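Chorismate synthase (Aquifex aeolicus, PDB 1Q1L) catalyses the last step of the shikimate pathway, probably with reduced FMN, eliminating phosphate from 5-enolpyruvylshikimate-3-phosphate to give chorismate. Local coordinates at residues A[153-161]-A[384-392]. Numbering follows the deposited sequence.
Sequences KKFLSEFGI and MEEVKKRFE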
ATOM      1  N   LYS A 153       9.246   4.851 -19.820  1.00 28.07           N
ATOM      2  CA  LYS A 153       9.976   5.833 -20.621  1.00 28.73           C
ATOM      3  C   LYS A 153       9.107   6.276 -21.792  1.00 29.58           C
ATOM      4  O   LYS A 153       9.029   7.462 -22.100  1.00 30.34           O
ATOM      5  CB  LYS A 153      11.271   5.246 -21.177  1.00 31.32           C
ATOM      6  CG  LYS A 153      12.409   5.105 -20.188  1.00 33.39           C
ATOM      7  CD  LYS A 153      13.687   4.727 -20.929  1.00 31.89           C
ATOM      8  CE  LYS A 153      14.869   4.585 -19.990  1.00 36.52           C
ATOM      9  NZ  LYS A 153      16.105   4.213 -20.734  1.00 37.89           N
ATOM     10  N   LYS A 154       8.465   5.323 -22.462  1.00 30.28           N
ATOM     11  CA  LYS A 154       7.606   5.671 -23.591  1.00 29.85           C
ATOM     12  C   LYS A 154       6.533   6.638 -23.104  1.00 29.51           C
ATOM     13  O   LYS A 154       6.246   7.651 -23.745  1.00 30.23           O
ATOM     14  CB  LYS A 154       6.955   4.421 -24.187  1.00 30.69           C
ATOM     15  CG  LYS A 154       6.127   4.711 -25.436  1.00 33.54           C
ATOM     16  CD  LYS A 154       6.968   5.444 -26.489  1.00 34.47           C
ATOM     17  CE  LYS A 154       6.116   5.930 -27.660  1.00 35.41           C
ATOM     18  NZ  LYS A 154       5.481   4.804 -28.399  1.00 35.37           N
ATOM     19  N   PHE A 155       5.943   6.322 -21.958  1.00 29.05           N
ATOM     20  CA  PHE A 155       4.915   7.177 -21.374  1.00 29.67           C
ATOM     21  C   PHE A 155       5.444   8.601 -21.141  1.00 28.31           C
ATOM     22  O   PHE A 155       4.807   9.585 -21.520  1.00 28.14           O
ATOM     23  CB  PHE A 155       4.433   6.579 -20.044  1.00 28.62           C
ATOM     24  CG  PHE A 155       3.530   7.493 -19.264  1.00 29.86           C
ATOM     25  CD1 PHE A 155       2.250   7.797 -19.726  1.00 27.74           C
ATOM     26  CD2 PHE A 155       3.978   8.086 -18.085  1.00 28.20           C
ATOM     27  CE1 PHE A 155       1.431   8.683 -19.022  1.00 31.10           C
ATOM     28  CE2 PHE A 155       3.169   8.969 -17.376  1.00 29.70           C
ATOM     29  CZ  PHE A 155       1.892   9.271 -17.845  1.00 27.03           C
ATOM     30  N   LEU A 156       6.619   8.699 -20.529  1.00 28.77           N
ATOM     31  CA  LEU A 156       7.237   9.988 -20.219  1.00 29.48           C
ATOM     32  C   LEU A 156       7.601  10.818 -21.441  1.00 31.47           C
ATOM     33  O   LEU A 156       7.514  12.049 -21.418  1.00 29.01           O
ATOM     34  CB  LEU A 156       8.502   9.784 -19.388  1.00 25.83           C
ATOM     35  CG  LEU A 156       8.351   9.347 -17.936  1.00 28.22           C
ATOM     36  CD1 LEU A 156       9.730   9.080 -17.347  1.00 24.64           C
ATOM     37  CD2 LEU A 156       7.623  10.424 -17.147  1.00 27.21           C
ATOM     38  N   SER A 157       8.034  10.144 -22.502  1.00 30.83           N
ATOM     39  CA  SER A 157       8.414  10.838 -23.722  1.00 30.97           C
ATOM     40  C   SER A 157       7.233  11.566 -24.351  1.00 30.53           C
ATOM     41  O   SER A 157       7.424  12.534 -25.085  1.00 31.52           O
ATOM     42  CB  SER A 157       9.021   9.851 -24.726  1.00 32.37           C
ATOM     43  OG  SER A 157       8.099   8.834 -25.064  1.00 34.48           O
ATOM     44  N   GLU A 158       6.016  11.112 -24.067  1.00 28.90           N
ATOM     45  CA  GLU A 158       4.826  11.753 -24.623  1.00 28.76           C
ATOM     46  C   GLU A 158       4.695  13.164 -24.067  1.00 30.95           C
ATOM     47  O   GLU A 158       3.981  14.002 -24.629  1.00 31.50           O
ATOM     48  CB  GLU A 158       3.557  10.964 -24.270  1.00 31.07           C
ATOM     49  CG  GLU A 158       3.483   9.562 -24.852  1.00 35.11           C
ATOM     50  CD  GLU A 158       3.438   9.550 -26.369  1.00 39.16           C
ATOM     51  OE1 GLU A 158       2.698  10.370 -26.955  1.00 41.83           O
ATOM     52  OE2 GLU A 158       4.134   8.711 -26.975  1.00 43.78           O
ATOM     53  N   PHE A 159       5.366  13.422 -22.949  1.00 30.36           N
ATOM     54  CA  PHE A 159       5.313  14.743 -22.338  1.00 32.30           C
ATOM     55  C   PHE A 159       6.629  15.471 -22.578  1.00 32.87           C
ATOM     56  O   PHE A 159       6.881  16.516 -21.994  1.00 31.47           O
ATOM     57  CB  PHE A 159       5.054  14.632 -20.835  1.00 32.39           C
ATOM     58  CG  PHE A 159       3.843  13.816 -20.489  1.00 34.69           C
ATOM     59  CD1 PHE A 159       3.934  12.436 -20.360  1.00 33.45           C
ATOM     60  CD2 PHE A 159       2.599  14.424 -20.342  1.00 34.20           C
ATOM     61  CE1 PHE A 159       2.801  11.668 -20.090  1.00 33.95           C
ATOM     62  CE2 PHE A 159       1.461  13.668 -20.075  1.00 35.40           C
ATOM     63  CZ  PHE A 159       1.563  12.285 -19.949  1.00 34.34           C
ATOM     64  N   GLY A 160       7.469  14.903 -23.438  1.00 33.51           N
ATOM     65  CA  GLY A 160       8.748  15.524 -23.735  1.00 33.90           C
ATOM     66  C   GLY A 160       9.812  15.266 -22.687  1.00 35.20           C
ATOM     67  O   GLY A 160      10.896  15.858 -22.737  1.00 34.89           O
ATOM     68  N   ILE A 161       9.512  14.372 -21.746  1.00 33.32           N
ATOM     69  CA  ILE A 161      10.451  14.037 -20.676  1.00 32.54           C
ATOM     70  C   ILE A 161      11.434  12.972 -21.166  1.00 34.34           C
ATOM     71  O   ILE A 161      11.045  11.873 -21.563  1.00 34.58           O
ATOM     72  CB  ILE A 161       9.692  13.564 -19.403  1.00 32.14           C
ATOM     73  CG1 ILE A 161       8.940  14.756 -18.786  1.00 31.08           C
ATOM     74  CG2 ILE A 161      10.660  12.947 -18.402  1.00 30.52           C
ATOM     75  CD1 ILE A 161       8.014  14.401 -17.634  1.00 30.24           C
HETATM   76  N   MSE A 384      -4.409   8.831 -22.392  1.00 32.65           N
HETATM   77  CA  MSE A 384      -3.413   9.834 -22.755  1.00 33.35           C
HETATM   78  C   MSE A 384      -3.913  11.238 -23.058  1.00 34.42           C
HETATM   79  O   MSE A 384      -3.288  12.222 -22.657  1.00 33.57           O
HETATM   80  CB  MSE A 384      -2.571   9.322 -23.922  1.00 32.67           C
HETATM   81  CG  MSE A 384      -1.691   8.132 -23.558  1.00 35.84           C
HETATM   82 SE   MSE A 384      -0.590   8.441 -21.980  1.00 37.98          SE
HETATM   83  CE  MSE A 384       0.365  10.013 -22.598  1.00 33.85           C
ATOM     84  N   GLU A 385      -5.029  11.336 -23.768  1.00 35.39           N
ATOM     85  CA  GLU A 385      -5.603  12.630 -24.110  1.00 36.45           C
ATOM     86  C   GLU A 385      -5.907  13.420 -22.831  1.00 36.39           C
ATOM     87  O   GLU A 385      -5.664  14.624 -22.746  1.00 35.32           O
ATOM     88  CB  GLU A 385      -6.895  12.428 -24.908  1.00 38.22           C
ATOM     89  CG  GLU A 385      -6.740  11.711 -26.265  1.00 41.51           C
ATOM     90  CD  GLU A 385      -6.234  10.261 -26.175  1.00 43.74           C
ATOM     91  OE1 GLU A 385      -6.816   9.434 -25.431  1.00 30.59           O
ATOM     92  OE2 GLU A 385      -5.244   9.948 -26.882  1.00 47.18           O
ATOM     93  N   GLU A 386      -6.436  12.719 -21.835  1.00 35.86           N
ATOM     94  CA  GLU A 386      -6.810  13.309 -20.548  1.00 35.39           C
ATOM     95  C   GLU A 386      -5.587  13.780 -19.745  1.00 34.92           C
ATOM     96  O   GLU A 386      -5.561  14.899 -19.221  1.00 33.15           O
ATOM     97  CB  GLU A 386      -7.599  12.259 -19.758  1.00 37.30           C
ATOM     98  CG  GLU A 386      -8.122  12.687 -18.413  1.00 39.44           C
ATOM     99  CD  GLU A 386      -9.063  11.643 -17.824  1.00 43.00           C
ATOM    100  OE1 GLU A 386      -8.615  10.504 -17.541  1.00 36.96           O
ATOM    101  OE2 GLU A 386     -10.259  11.967 -17.658  1.00 44.83           O
ATOM    102  N   VAL A 387      -4.580  12.920 -19.655  1.00 33.45           N
ATOM    103  CA  VAL A 387      -3.364  13.233 -18.919  1.00 34.47           C
ATOM    104  C   VAL A 387      -2.587  14.374 -19.581  1.00 33.03           C
ATOM    105  O   VAL A 387      -2.093  15.271 -18.900  1.00 32.48           O
ATOM    106  CB  VAL A 387      -2.455  11.986 -18.816  1.00 34.62           C
ATOM    107  CG1 VAL A 387      -1.224  12.301 -17.981  1.00 35.13           C
ATOM    108  CG2 VAL A 387      -3.231  10.833 -18.196  1.00 36.02           C
ATOM    109  N   LYS A 388      -2.484  14.341 -20.904  1.00 33.39           N
ATOM    110  CA  LYS A 388      -1.764  15.385 -21.636  1.00 34.30           C
ATOM    111  C   LYS A 388      -2.397  16.757 -21.449  1.00 35.93           C
ATOM    112  O   LYS A 388      -1.698  17.762 -21.360  1.00 35.08           O
ATOM    113  CB  LYS A 388      -1.714  15.062 -23.125  1.00 36.31           C
ATOM    114  CG  LYS A 388      -0.795  13.911 -23.494  1.00 36.74           C
ATOM    115  CD  LYS A 388      -0.869  13.666 -24.989  1.00 42.00           C
ATOM    116  CE  LYS A 388      -0.058  12.456 -25.397  1.00 45.71           C
ATOM    117  NZ  LYS A 388      -0.188  12.204 -26.857  1.00 48.51           N
ATOM    118  N   LYS A 389      -3.722  16.797 -21.403  1.00 34.67           N
ATOM    119  CA  LYS A 389      -4.423  18.055 -21.220  1.00 34.34           C
ATOM    120  C   LYS A 389      -4.130  18.625 -19.834  1.00 33.13           C
ATOM    121  O   LYS A 389      -3.940  19.831 -19.677  1.00 31.95           O
ATOM    122  CB  LYS A 389      -5.933  17.844 -21.393  1.00 36.67           C
ATOM    123  CG  LYS A 389      -6.782  19.043 -20.996  1.00 40.25           C
ATOM    124  CD  LYS A 389      -6.540  20.232 -21.909  1.00 43.34           C
ATOM    125  CE  LYS A 389      -7.276  21.467 -21.405  1.00 46.49           C
ATOM    126  NZ  LYS A 389      -8.725  21.198 -21.164  1.00 49.56           N
ATOM    127  N   ARG A 390      -4.091  17.756 -18.827  1.00 31.12           N
ATOM    128  CA  ARG A 390      -3.824  18.202 -17.463  1.00 31.41           C
ATOM    129  C   ARG A 390      -2.375  18.647 -17.302  1.00 30.28           C
ATOM    130  O   ARG A 390      -2.072  19.529 -16.499  1.00 31.65           O
ATOM    131  CB  ARG A 390      -4.150  17.082 -16.476  1.00 31.19           C
ATOM    132  CG  ARG A 390      -5.605  16.657 -16.520  1.00 33.37           C
ATOM    133  CD  ARG A 390      -5.845  15.465 -15.627  1.00 34.50           C
ATOM    134  NE  ARG A 390      -7.227  15.006 -15.681  1.00 33.50           N
ATOM    135  CZ  ARG A 390      -7.696  13.974 -14.988  1.00 34.19           C
ATOM    136  NH1 ARG A 390      -6.888  13.295 -14.182  1.00 30.64           N
ATOM    137  NH2 ARG A 390      -8.970  13.613 -15.105  1.00 34.47           N
ATOM    138  N   PHE A 391      -1.484  18.029 -18.064  1.00 31.57           N
ATOM    139  CA  PHE A 391      -0.068  18.372 -18.021  1.00 33.37           C
ATOM    140  C   PHE A 391       0.069  19.799 -18.561  1.00 36.67           C
ATOM    141  O   PHE A 391       0.693  20.662 -17.933  1.00 36.97           O
ATOM    142  CB  PHE A 391       0.726  17.398 -18.898  1.00 32.48           C
ATOM    143  CG  PHE A 391       2.216  17.641 -18.901  1.00 31.77           C
ATOM    144  CD1 PHE A 391       3.024  17.120 -17.895  1.00 31.18           C
ATOM    145  CD2 PHE A 391       2.810  18.381 -19.918  1.00 30.97           C
ATOM    146  CE1 PHE A 391       4.406  17.331 -17.904  1.00 30.21           C
ATOM    147  CE2 PHE A 391       4.191  18.600 -19.935  1.00 29.67           C
ATOM    148  CZ  PHE A 391       4.987  18.073 -18.925  1.00 28.90           C
ATOM    149  N   GLU A 392      -0.547  20.038 -19.717  1.00 37.04           N
ATOM    150  CA  GLU A 392      -0.514  21.337 -20.379  1.00 38.07           C
ATOM    151  C   GLU A 392      -1.068  22.455 -19.507  1.00 37.45           C
ATOM    152  O   GLU A 392      -0.485  23.533 -19.430  1.00 39.07           O
ATOM    153  CB  GLU A 392      -1.284  21.255 -21.694  1.00 39.93           C
ATOM    154  CG  GLU A 392      -0.661  20.279 -22.682  1.00 46.28           C
ATOM    155  CD  GLU A 392      -1.611  19.870 -23.792  1.00 50.17           C
ATOM    156  OE1 GLU A 392      -1.196  19.079 -24.668  1.00 53.42           O
ATOM    157  OE2 GLU A 392      -2.773  20.332 -23.788  1.00 52.67           O
TER
HETATM  158  O   HOH W   1       0.085   9.415 -26.308  1.00 72.89           O
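Phe-159 has its CG beside the backbone N (chi1 -54°), while Phe-391 holds its CG opposite the N (chi1 -179°), and these two settings bring the rings together. Phe-159 sits in the turn of a Schellman motif that ends helix 142-157. Gly-160, with positive phi, is its C-prime residue. The motif's bonds run from Ile-161 N to Leu-156 O and from Gly-160 N to Ser-157 O. The contact packs this helix end against the start of the C-terminal helix 384-399, away from the predicted FMN and NADP sites.

Phe-159 lies along one side of that helix, against Met-384, Val-387, Lys-388 and Phe-391. Phe-159 CB sits over the face of the Phe-391 ring, 4.0 Å from its centroid, a CH-pi contact. The two ring planes meet at 54°, and Phe-159 CD2 comes to 3.5 Å from Phe-391 CG. At the far end of the ring, Phe-159 CZ touches Val-387 CG1 at 3.4 Å and selenomethionine Met-384 CE at 3.7 Å.

Met-384 curls so that CE also meets Glu-158 CB, while SE lies at the edge of the Phe-155 ring, near its plane, a Met-aromatic contact. Pro-30 touches both Met-384 and Phe-155, and Ala-372 and Leu-376 of helix 356-379 pack on Phe-155. Helix 384-399 also meets a second subunit, where Glu-386 pairs with Lys-378 of that subunit.

A polar link borders the apolar patch. Lys-388 NZ and Glu-158 OE1 form a salt bridge at 3.4 Å, and the hydrogen bond within it is weak. One water accepts from Lys-388 NZ at 2.9 Å and donates weakly to Glu-158 OE1.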